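Local coordinates for bifunctional endomannanase/endoglucanase (Caldanaerobius polysaccharolyticus, PDB 3W0K), which probably cleaves internal beta-glycosidic bonds of mannans and of cellulose-type glucans, as a family 5 glycoside hydrolase with a beta/alpha barrel, at residues Pro23-Leu28 with Leu69-Ala74; Asp29-Thr34 with Arg75-Cys80; Leu134-Pro139 with Val172-Gly177; Asn150-Ile155 with Pro184-Leu189. One frame throughout, in Å; residues are numbered along the deposited sequence.

Contact 1. Residues Pro23-Leu28 with Leu69-Ala74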
# COMPACT_ATOMS: atom_id res chain seq x y z
N PRO A 23 -1.27 8.09 -16.71
CA PRO A 23 -0.36 8.41 -15.61
C PRO A 23 -0.25 9.92 -15.42
O PRO A 23 -0.30 10.68 -16.39
CB PRO A 23 0.96 7.79 -16.07
CG PRO A 23 0.86 7.86 -17.56
CD PRO A 23 -0.56 7.43 -17.81
N ASP A 24 -0.19 10.34 -14.16
CA ASP A 24 -0.07 11.76 -13.83
C ASP A 24 1.40 12.14 -13.99
O ASP A 24 2.17 12.13 -13.02
CB ASP A 24 -0.54 11.99 -12.39
CG ASP A 24 -0.68 13.46 -12.04
OD1 ASP A 24 -0.04 14.32 -12.68
OD2 ASP A 24 -1.45 13.75 -11.09
N LYS A 25 1.79 12.49 -15.22
CA LYS A 25 3.17 12.85 -15.51
C LYS A 25 3.69 14.04 -14.71
O LYS A 25 4.85 14.04 -14.28
CB LYS A 25 3.36 13.06 -17.02
CG LYS A 25 3.19 11.77 -17.81
CD LYS A 25 3.51 11.93 -19.29
CE LYS A 25 2.42 12.68 -20.03
NZ LYS A 25 2.69 12.69 -21.50
N LYS A 26 2.84 15.02 -14.45
CA LYS A 26 3.25 16.18 -13.67
C LYS A 26 3.57 15.77 -12.23
O LYS A 26 4.54 16.25 -11.64
CB LYS A 26 2.18 17.28 -13.70
CG LYS A 26 2.05 17.97 -15.06
CD LYS A 26 0.98 19.06 -15.03
CE LYS A 26 0.85 19.76 -16.37
NZ LYS A 26 0.35 18.86 -17.45
N ALA A 27 2.77 14.87 -11.66
CA ALA A 27 3.01 14.39 -10.31
C ALA A 27 4.30 13.57 -10.28
O ALA A 27 5.11 13.70 -9.36
CB ALA A 27 1.84 13.53 -9.81
N LEU A 28 4.50 12.73 -11.29
CA LEU A 28 5.71 11.91 -11.37
C LEU A 28 6.95 12.80 -11.48
O LEU A 28 7.99 12.48 -10.90
CB LEU A 28 5.63 10.93 -12.54
CG LEU A 28 4.56 9.84 -12.43
CD1 LEU A 28 4.59 8.96 -13.67
CD2 LEU A 28 4.78 9.00 -11.18
N LEU A 69 4.25 1.99 -16.13
CA LEU A 69 5.61 1.48 -15.99
C LEU A 69 6.60 2.31 -16.80
O LEU A 69 7.66 2.69 -16.29
CB LEU A 69 5.68 0.01 -16.43
CG LEU A 69 7.07 -0.64 -16.44
CD1 LEU A 69 7.68 -0.64 -15.05
CD2 LEU A 69 6.99 -2.05 -17.00
N ARG A 70 6.25 2.60 -18.05
CA ARG A 70 7.11 3.39 -18.92
C ARG A 70 7.39 4.77 -18.35
O ARG A 70 8.54 5.21 -18.32
CB ARG A 70 6.49 3.52 -20.31
CG ARG A 70 7.27 4.44 -21.24
CD ARG A 70 6.84 4.27 -22.69
NE ARG A 70 7.26 2.97 -23.23
CZ ARG A 70 8.52 2.64 -23.50
NH1 ARG A 70 9.50 3.50 -23.29
NH2 ARG A 70 8.80 1.43 -23.98
N GLU A 71 6.35 5.44 -17.87
CA GLU A 71 6.52 6.77 -17.31
C GLU A 71 7.29 6.77 -15.99
O GLU A 71 8.07 7.68 -15.72
CB GLU A 71 5.18 7.49 -17.19
CG GLU A 71 4.45 7.69 -18.52
CD GLU A 71 5.21 8.54 -19.53
OE1 GLU A 71 6.15 9.27 -19.15
OE2 GLU A 71 4.86 8.49 -20.73
N CYS A 72 7.10 5.74 -15.17
CA CYS A 72 7.83 5.64 -13.91
C CYS A 72 9.30 5.37 -14.19
O CYS A 72 10.18 6.05 -13.67
CB CYS A 72 7.25 4.53 -13.03
SG CYS A 72 5.70 4.97 -12.20
N SER A 73 9.57 4.38 -15.04
CA SER A 73 10.94 4.01 -15.39
C SER A 73 11.73 5.16 -16.02
O SER A 73 12.91 5.34 -15.72
CB SER A 73 10.95 2.80 -16.33
OG SER A 73 10.56 1.62 -15.64
N ALA A 74 11.06 5.94 -16.86
CA ALA A 74 11.71 7.07 -17.52
C ALA A 74 12.23 8.11 -16.52
O ALA A 74 13.21 8.80 -16.79
CB ALA A 74 10.75 7.73 -18.50
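Glu71 meets Pro23, Lys25 and Leu28 with successive parts of one side chain, and most of what joins 23-28 to 69-74 depends on it. Its CB comes first, lying 3.9 Å from CD1 of Leu28, with the two side chains at about a right angle. One carbon further out, CG of Glu71 rests 3.7 Å from CG of Pro23, the corner of the proline ring. A bend at chi2 (-61°) then turns the carboxylate obliquely across the CG and CD methylenes of Lys25, whose CD is 3.8 Å from Glu71 CD. The lysine touches here through its aliphatic chain, since its NZ stays 4.8 Å from Glu71 OE2. Attraction between these opposite charges is therefore probably modest, and the firmer partner of the carboxylate is Arg75, which forms a salt bridge to OE1. The two helices involved, 25-33 and 62-74, belong to the outer layer of the (beta/alpha)8 barrel, coming after its first and second strands. Pro23 and Asp24 lead into the first of them. Asp24 is the N-cap, its OD1 accepting from Ala27 N at 3.0 Å from well above the carboxylate plane, while its OD2 forms a salt bridge with Lys294. Next along the second helix, Cys72 turns the contact inward: its SG is 4.3 Å from CD2 of Leu28, the branch not used by Glu71. Both Leu28 and Cys72 also touch Val39 of strand 38-44.

Contact 2. Residues Asp29-Thr34 with Arg75-Cys80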
# COMPACT_ATOMS: atom_id res chain seq x y z
N ASP A 29 6.84 13.91 -12.21
CA ASP A 29 7.95 14.85 -12.35
C ASP A 29 8.28 15.44 -10.97
O ASP A 29 9.44 15.63 -10.64
CB ASP A 29 7.60 15.99 -13.31
CG ASP A 29 7.72 15.60 -14.78
OD1 ASP A 29 8.38 14.58 -15.09
OD2 ASP A 29 7.17 16.33 -15.63
N PHE A 30 7.25 15.71 -10.18
CA PHE A 30 7.47 16.26 -8.84
C PHE A 30 8.23 15.25 -7.99
O PHE A 30 9.19 15.61 -7.31
CB PHE A 30 6.14 16.62 -8.16
CG PHE A 30 6.30 17.21 -6.79
CD1 PHE A 30 6.29 18.60 -6.61
CD2 PHE A 30 6.48 16.40 -5.67
CE1 PHE A 30 6.46 19.15 -5.35
CE2 PHE A 30 6.65 16.95 -4.40
CZ PHE A 30 6.64 18.33 -4.24
N LEU A 31 7.81 13.98 -8.02
CA LEU A 31 8.49 12.95 -7.26
C LEU A 31 9.98 12.90 -7.62
O LEU A 31 10.84 12.94 -6.75
CB LEU A 31 7.87 11.57 -7.52
CG LEU A 31 6.76 11.11 -6.56
CD1 LEU A 31 5.55 12.01 -6.67
CD2 LEU A 31 6.39 9.67 -6.91
N ALA A 32 10.25 12.87 -8.92
CA ALA A 32 11.62 12.82 -9.42
C ALA A 32 12.43 14.04 -9.01
O ALA A 32 13.58 13.92 -8.58
CB ALA A 32 11.62 12.67 -10.94
N GLU A 33 11.81 15.22 -9.11
CA GLU A 33 12.49 16.46 -8.76
C GLU A 33 12.74 16.65 -7.27
O GLU A 33 13.58 17.46 -6.88
CB GLU A 33 11.72 17.66 -9.33
CG GLU A 33 11.75 17.71 -10.85
CD GLU A 33 10.90 18.82 -11.44
OE1 GLU A 33 10.34 19.63 -10.67
OE2 GLU A 33 10.81 18.89 -12.68
N THR A 34 12.03 15.89 -6.44
CA THR A 34 12.21 16.00 -4.99
C THR A 34 12.87 14.76 -4.36
O THR A 34 12.86 14.60 -3.15
CB THR A 34 10.89 16.34 -4.26
OG1 THR A 34 9.88 15.39 -4.61
CG2 THR A 34 10.42 17.74 -4.65
N ARG A 75 11.58 8.17 -15.36
CA ARG A 75 11.94 9.12 -14.31
C ARG A 75 12.67 8.47 -13.13
O ARG A 75 12.72 9.03 -12.03
CB ARG A 75 10.68 9.83 -13.82
CG ARG A 75 9.99 10.65 -14.89
CD ARG A 75 8.59 11.03 -14.47
NE ARG A 75 7.96 11.90 -15.47
CZ ARG A 75 7.47 11.49 -16.63
NH1 ARG A 75 7.52 10.21 -16.97
NH2 ARG A 75 6.97 12.37 -17.48
N ASN A 76 13.24 7.28 -13.36
CA ASN A 76 13.97 6.54 -12.33
C ASN A 76 13.13 6.28 -11.08
O ASN A 76 13.60 6.41 -9.95
CB ASN A 76 15.27 7.27 -11.96
CG ASN A 76 16.33 7.15 -13.03
OD1 ASN A 76 16.29 6.25 -13.87
ND2 ASN A 76 17.31 8.06 -13.00
N ILE A 77 11.87 5.93 -11.31
CA ILE A 77 10.93 5.63 -10.24
C ILE A 77 10.54 4.16 -10.35
O ILE A 77 10.18 3.70 -11.43
CB ILE A 77 9.66 6.50 -10.35
CG1 ILE A 77 10.00 7.97 -10.06
CG2 ILE A 77 8.59 6.01 -9.38
CD1 ILE A 77 8.86 8.93 -10.32
N HIS A 78 10.69 3.43 -9.25
CA HIS A 78 10.32 2.02 -9.19
C HIS A 78 8.80 1.93 -9.08
O HIS A 78 8.19 2.67 -8.31
CB HIS A 78 10.94 1.36 -7.95
CG HIS A 78 10.46 -0.03 -7.70
ND1 HIS A 78 11.15 -1.15 -8.12
CD2 HIS A 78 9.35 -0.49 -7.07
CE1 HIS A 78 10.48 -2.23 -7.78
NE2 HIS A 78 9.38 -1.86 -7.14
N MET A 79 8.20 1.03 -9.85
CA MET A 79 6.75 0.85 -9.81
C MET A 79 6.38 -0.47 -9.15
O MET A 79 6.88 -1.53 -9.53
CB MET A 79 6.14 0.90 -11.21
CG MET A 79 4.62 0.85 -11.20
SD MET A 79 3.87 0.93 -12.84
CE MET A 79 3.22 -0.72 -13.01
N CYS A 80 5.52 -0.39 -8.14
CA CYS A 80 5.06 -1.57 -7.44
C CYS A 80 3.59 -1.77 -7.79
O CYS A 80 2.73 -1.00 -7.37
CB CYS A 80 5.22 -1.40 -5.93
SG CYS A 80 4.62 -2.82 -4.99
O HOH W 1 6.60 15.13 -17.96
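Asp29 and Arg75 are joined by a salt bridge in which NE of Arg75 donates to OD1 of Asp29 over 2.7 Å, at an N-H...O angle of 159°. The oxygen lies close to the guanidinium plane, but the donor stands above the carboxylate plane, and the two flat groups are turned 32° from each other. A water also bridges the pair, donating to Asp29 OD2 at 2.7 Å and accepting from Arg75 NH2 at 2.8 Å. With NH1 held by Glu71, three nitrogens of the guanidinium are engaged, which should fix its rotation. An extended chain from CG to NE carries the group out to Asp29, while its base stays by the helix: CB of Arg75 is 4.2 Å from CB of Ala32. Further in, CD1 of Ile77 reaches to 4.0 Å from CB of Leu31. Between Arg75 and Ile77, Asn76 takes the positive phi of a Schellman motif that ends helix 62-74 and redirects the chain. Leu31 and Ile77 both touch Val39 of strand 38-44, and Ile77 also touches Cys72 of helix 62-74; the contact joins helix 25-33 to the turn that follows helix 62-74 and leads into barrel strand 78-83.

Contact 3. Residues Leu134-Pro139 with Val172-Gly177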
# COMPACT_ATOMS: atom_id res chain seq x y z
N LEU A 134 1.37 -8.81 -4.20
CA LEU A 134 0.30 -9.78 -4.41
C LEU A 134 -1.16 -9.43 -4.14
O LEU A 134 -2.00 -9.54 -5.03
CB LEU A 134 0.67 -11.12 -3.76
CG LEU A 134 2.05 -11.65 -4.15
CD1 LEU A 134 2.19 -13.09 -3.68
CD2 LEU A 134 2.27 -11.59 -5.66
N VAL A 135 -1.47 -9.04 -2.91
CA VAL A 135 -2.84 -8.69 -2.58
C VAL A 135 -2.85 -7.70 -1.44
O VAL A 135 -2.20 -7.89 -0.41
CB VAL A 135 -3.70 -9.96 -2.28
CG1 VAL A 135 -3.07 -10.81 -1.18
CG2 VAL A 135 -5.13 -9.56 -1.92
N ASN A 136 -3.58 -6.60 -1.63
CA ASN A 136 -3.63 -5.57 -0.61
C ASN A 136 -4.30 -5.98 0.69
O ASN A 136 -5.37 -6.57 0.69
CB ASN A 136 -4.34 -4.32 -1.15
CG ASN A 136 -4.44 -3.22 -0.10
OD1 ASN A 136 -3.46 -2.53 0.17
ND2 ASN A 136 -5.60 -3.10 0.53
N GLU A 137 -3.62 -5.65 1.78
CA GLU A 137 -4.11 -5.86 3.14
C GLU A 137 -5.06 -7.04 3.43
O GLU A 137 -6.27 -6.85 3.57
CB GLU A 137 -4.77 -4.55 3.61
CG GLU A 137 -3.82 -3.35 3.56
CD GLU A 137 -4.52 -1.99 3.67
OE1 GLU A 137 -5.73 -1.89 3.36
OE2 GLU A 137 -3.84 -1.01 4.04
N PRO A 138 -4.52 -8.27 3.52
CA PRO A 138 -5.34 -9.45 3.81
C PRO A 138 -6.07 -9.22 5.14
O PRO A 138 -5.62 -8.43 5.97
CB PRO A 138 -4.30 -10.57 3.92
CG PRO A 138 -3.24 -10.13 2.97
CD PRO A 138 -3.12 -8.65 3.26
N PRO A 139 -7.19 -9.92 5.36
CA PRO A 139 -7.98 -9.77 6.58
C PRO A 139 -7.38 -10.37 7.84
O PRO A 139 -6.28 -10.94 7.82
CB PRO A 139 -9.30 -10.45 6.22
CG PRO A 139 -8.84 -11.58 5.36
CD PRO A 139 -7.79 -10.94 4.47
N VAL A 172 6.23 -8.62 -3.28
CA VAL A 172 5.91 -7.98 -2.02
C VAL A 172 4.61 -8.57 -1.50
O VAL A 172 3.70 -8.86 -2.28
CB VAL A 172 5.69 -6.45 -2.21
CG1 VAL A 172 5.42 -5.77 -0.87
CG2 VAL A 172 6.89 -5.82 -2.90
N ILE A 173 4.54 -8.81 -0.19
CA ILE A 173 3.34 -9.34 0.44
C ILE A 173 2.95 -8.44 1.60
O ILE A 173 3.82 -7.92 2.31
CB ILE A 173 3.50 -10.81 0.92
CG1 ILE A 173 4.63 -10.93 1.94
CG2 ILE A 173 3.75 -11.73 -0.26
CD1 ILE A 173 4.70 -12.32 2.59
N ASP A 174 1.65 -8.19 1.74
CA ASP A 174 1.12 -7.33 2.80
C ASP A 174 0.83 -8.09 4.09
O ASP A 174 0.42 -9.25 4.06
CB ASP A 174 -0.17 -6.64 2.34
CG ASP A 174 0.07 -5.54 1.32
OD1 ASP A 174 1.18 -5.45 0.75
OD2 ASP A 174 -0.88 -4.76 1.08
N GLY A 175 1.00 -7.40 5.21
CA GLY A 175 0.75 -8.01 6.50
C GLY A 175 -0.71 -8.40 6.71
O GLY A 175 -1.61 -7.87 6.07
N LEU A 176 -0.93 -9.37 7.59
CA LEU A 176 -2.28 -9.82 7.89
C LEU A 176 -3.03 -8.78 8.72
O LEU A 176 -2.44 -7.80 9.17
CB LEU A 176 -2.24 -11.16 8.64
CG LEU A 176 -1.64 -12.32 7.86
CD1 LEU A 176 -1.57 -13.56 8.75
CD2 LEU A 176 -2.47 -12.59 6.62
N GLY A 177 -4.32 -9.00 8.91
CA GLY A 177 -5.13 -8.08 9.70
C GLY A 177 -5.10 -6.65 9.20
O GLY A 177 -4.95 -5.71 9.98
O HOH W 2 0.01 -9.55 -0.18
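Asp174 and Glu137 meet where the fourth and fifth strands of the beta/alpha barrel end, the mouth at which family 5 glycoside hydrolases have their active site. Asn136 and Glu137 occupy the place and sequence of the Asn-Glu pair that carries the acid/base in this family, consistent with a catalytic role.

Direct backbone bonds bracket the two nearly parallel segments. Leu134 N donates to Val172 O over 3.0 Å, continuing the barrel pairing, and Gly177 N donates to Pro139 O at the far end. Between them the two chains separate, and a water accepts from Val135 N and from Asp174 N, the latter at 2.9 Å.

Carboxylates hold the middle. Glu137 N donates to Asp174 OD2 at 3.0 Å and 165°, arriving on the anti side and 18° out of the carboxylate plane; Arg196 binds the same oxygen. This grip probably helps hold the backbone of Glu137, whose phi is positive (30°). Asn136 ND2 donates to Glu137 OE1 over 3.1 Å from above the carboxylate plane. Arg196 also takes Glu137 OE2, Arg40 donates to Asn136 OD1, and a bound Tris molecule, probably from the crystallisation liquor, shares OE1.

Apolar contacts complete the interface. The side chains of Leu134 and Ile173 lie side by side, pointing the same way, with CD1 of Leu134 4.0 Å from CG2 of Ile173, and CB of Pro138 touches Leu176 CD2. The ring of Pro138 also packs against backbone carbonyls, its CD 3.3 Å from Gly175 O.

Contact 4. Residues Asn150-Ile155 with Pro184-Leu189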
# COMPACT_ATOMS: atom_id res chain seq x y z
N ASN A 150 -3.62 -21.22 5.61
CA ASN A 150 -4.14 -21.11 4.25
C ASN A 150 -3.67 -19.87 3.51
O ASN A 150 -3.50 -19.90 2.29
CB ASN A 150 -5.67 -21.36 4.15
CG ASN A 150 -6.51 -20.35 4.92
OD1 ASN A 150 -6.17 -19.18 5.04
ND2 ASN A 150 -7.67 -20.81 5.40
N HIS A 151 -3.38 -18.80 4.25
CA HIS A 151 -2.87 -17.58 3.63
C HIS A 151 -1.46 -17.89 3.12
O HIS A 151 -1.13 -17.60 1.98
CB HIS A 151 -2.81 -16.43 4.65
CG HIS A 151 -2.02 -15.25 4.18
ND1 HIS A 151 -0.72 -15.02 4.59
CD2 HIS A 151 -2.33 -14.24 3.33
CE1 HIS A 151 -0.27 -13.92 4.01
NE2 HIS A 151 -1.22 -13.43 3.25
N ALA A 152 -0.64 -18.51 3.98
CA ALA A 152 0.73 -18.86 3.60
C ALA A 152 0.74 -19.79 2.39
O ALA A 152 1.53 -19.60 1.46
CB ALA A 152 1.46 -19.50 4.78
N SER A 153 -0.14 -20.78 2.39
CA SER A 153 -0.21 -21.73 1.27
C SER A 153 -0.53 -21.02 -0.04
O SER A 153 0.09 -21.32 -1.07
CB SER A 153 -1.24 -22.82 1.56
OG SER A 153 -0.80 -23.68 2.60
N LEU A 154 -1.46 -20.07 -0.01
CA LEU A 154 -1.83 -19.33 -1.21
C LEU A 154 -0.68 -18.43 -1.67
O LEU A 154 -0.40 -18.34 -2.86
CB LEU A 154 -3.09 -18.49 -0.98
CG LEU A 154 -3.56 -17.69 -2.21
CD1 LEU A 154 -3.85 -18.61 -3.39
CD2 LEU A 154 -4.81 -16.88 -1.84
N ILE A 155 -0.03 -17.75 -0.73
CA ILE A 155 1.09 -16.88 -1.06
C ILE A 155 2.22 -17.70 -1.69
O ILE A 155 2.77 -17.32 -2.72
CB ILE A 155 1.61 -16.13 0.20
CG1 ILE A 155 0.53 -15.17 0.71
CG2 ILE A 155 2.90 -15.39 -0.11
CD1 ILE A 155 0.16 -14.06 -0.27
N PRO A 184 6.00 -14.17 10.40
CA PRO A 184 7.25 -14.93 10.49
C PRO A 184 7.22 -16.25 9.73
O PRO A 184 8.26 -16.75 9.29
CB PRO A 184 7.42 -15.12 12.01
CG PRO A 184 6.02 -15.08 12.53
CD PRO A 184 5.40 -13.96 11.72
N GLU A 185 6.02 -16.78 9.52
CA GLU A 185 5.84 -18.03 8.79
C GLU A 185 6.22 -17.92 7.32
O GLU A 185 6.42 -18.93 6.65
CB GLU A 185 4.40 -18.56 8.94
CG GLU A 185 3.30 -17.66 8.35
CD GLU A 185 2.83 -16.55 9.30
OE1 GLU A 185 3.49 -16.27 10.32
OE2 GLU A 185 1.78 -15.94 9.01
N LEU A 186 6.33 -16.69 6.82
CA LEU A 186 6.69 -16.47 5.42
C LEU A 186 8.04 -15.75 5.28
O LEU A 186 8.39 -15.27 4.20
CB LEU A 186 5.59 -15.68 4.70
CG LEU A 186 4.28 -16.43 4.45
CD1 LEU A 186 3.19 -15.45 4.05
CD2 LEU A 186 4.48 -17.49 3.37
N ALA A 187 8.79 -15.71 6.38
CA ALA A 187 10.10 -15.04 6.40
C ALA A 187 11.13 -15.60 5.43
O ALA A 187 11.93 -14.85 4.86
CB ALA A 187 10.66 -15.06 7.82
N HIS A 188 11.12 -16.91 5.22
CA HIS A 188 12.08 -17.57 4.34
C HIS A 188 11.73 -17.59 2.86
O HIS A 188 12.46 -18.16 2.05
CB HIS A 188 12.35 -18.99 4.84
N LEU A 189 10.64 -16.92 2.49
CA LEU A 189 10.19 -16.90 1.09
C LEU A 189 10.98 -15.95 0.18
O LEU A 189 10.85 -16.02 -1.05
CB LEU A 189 8.69 -16.60 1.02
CG LEU A 189 7.95 -16.99 -0.25
CD1 LEU A 189 8.20 -18.46 -0.59
CD2 LEU A 189 6.46 -16.73 -0.06
O HOH W 3 0.45 -16.57 6.67
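Glu185 OE2 is gripped twice: Arg148 forms a salt bridge with it, and a water donates to it at 2.8 Å. That water sits equally close, 2.8 Å, to ND1 of His151, in the plane of the imidazole at its edge, so the histidine of helix 148-165 and the glutamate of 184-189 are bridged by a single water. The carboxylate is presented by a chain whose CG, at chi1 63°, is wedged between the backbone N and the carbonyl carbon; that same CG passes 4.4 Å from CB of Ala152.

Next to the water bridge, Leu186 does most of the touching, its two methyls going to different residues of the helix. CD2 rests 3.9 Å from Ala152 CB. CD1 comes to the His151 ring obliquely, 3.8 Å from CE1, and also meets CG2 of Ile155. A face of the imidazole carries Ile155 CG1, one turn later in the helix and offset toward the rim, which probably restricts the ring's tilt. Ile155 has CG2 anti to its own N, and this branch meets Leu189 CD2 at 3.8 Å.

The setting is the outer wall of the beta/alpha barrel, where the connection ahead of strand 192-197 lies along helix 148-165. Both Ile155 and Leu186 also touch Ile173 of strand 170-174, so the patch extends to the helix-facing side of that strand. No direct hydrogen bond crosses between the segments; their association probably rests chiefly on burying methyl groups, with the water-borne link at the edge probably helping to set the orientation of the histidine.

In the fold
The four contacts form two neighbouring pairs on different sides of one barrel. Contacts 1 and 2, with centres about 7 Å apart, are successive levels of the same helix 25-33, and their second segments run on from each other, with a probable hydrogen bond from Ile77 N to Cys72 O. Contacts 3 and 4, centres about 11 Å apart, interlock radially: Pro138 CG lies 3.9 Å from His151 NE2, so helix 148-165 packs against the loop that carries Glu137. Contact 3 lies at the site of the bound Tris; the centres of contacts 1 and 2 are about 25 and 24 Å from its centre. The pairs meet inside the barrel, where Cys80 SG is 4.3 Å from Val172 CG2.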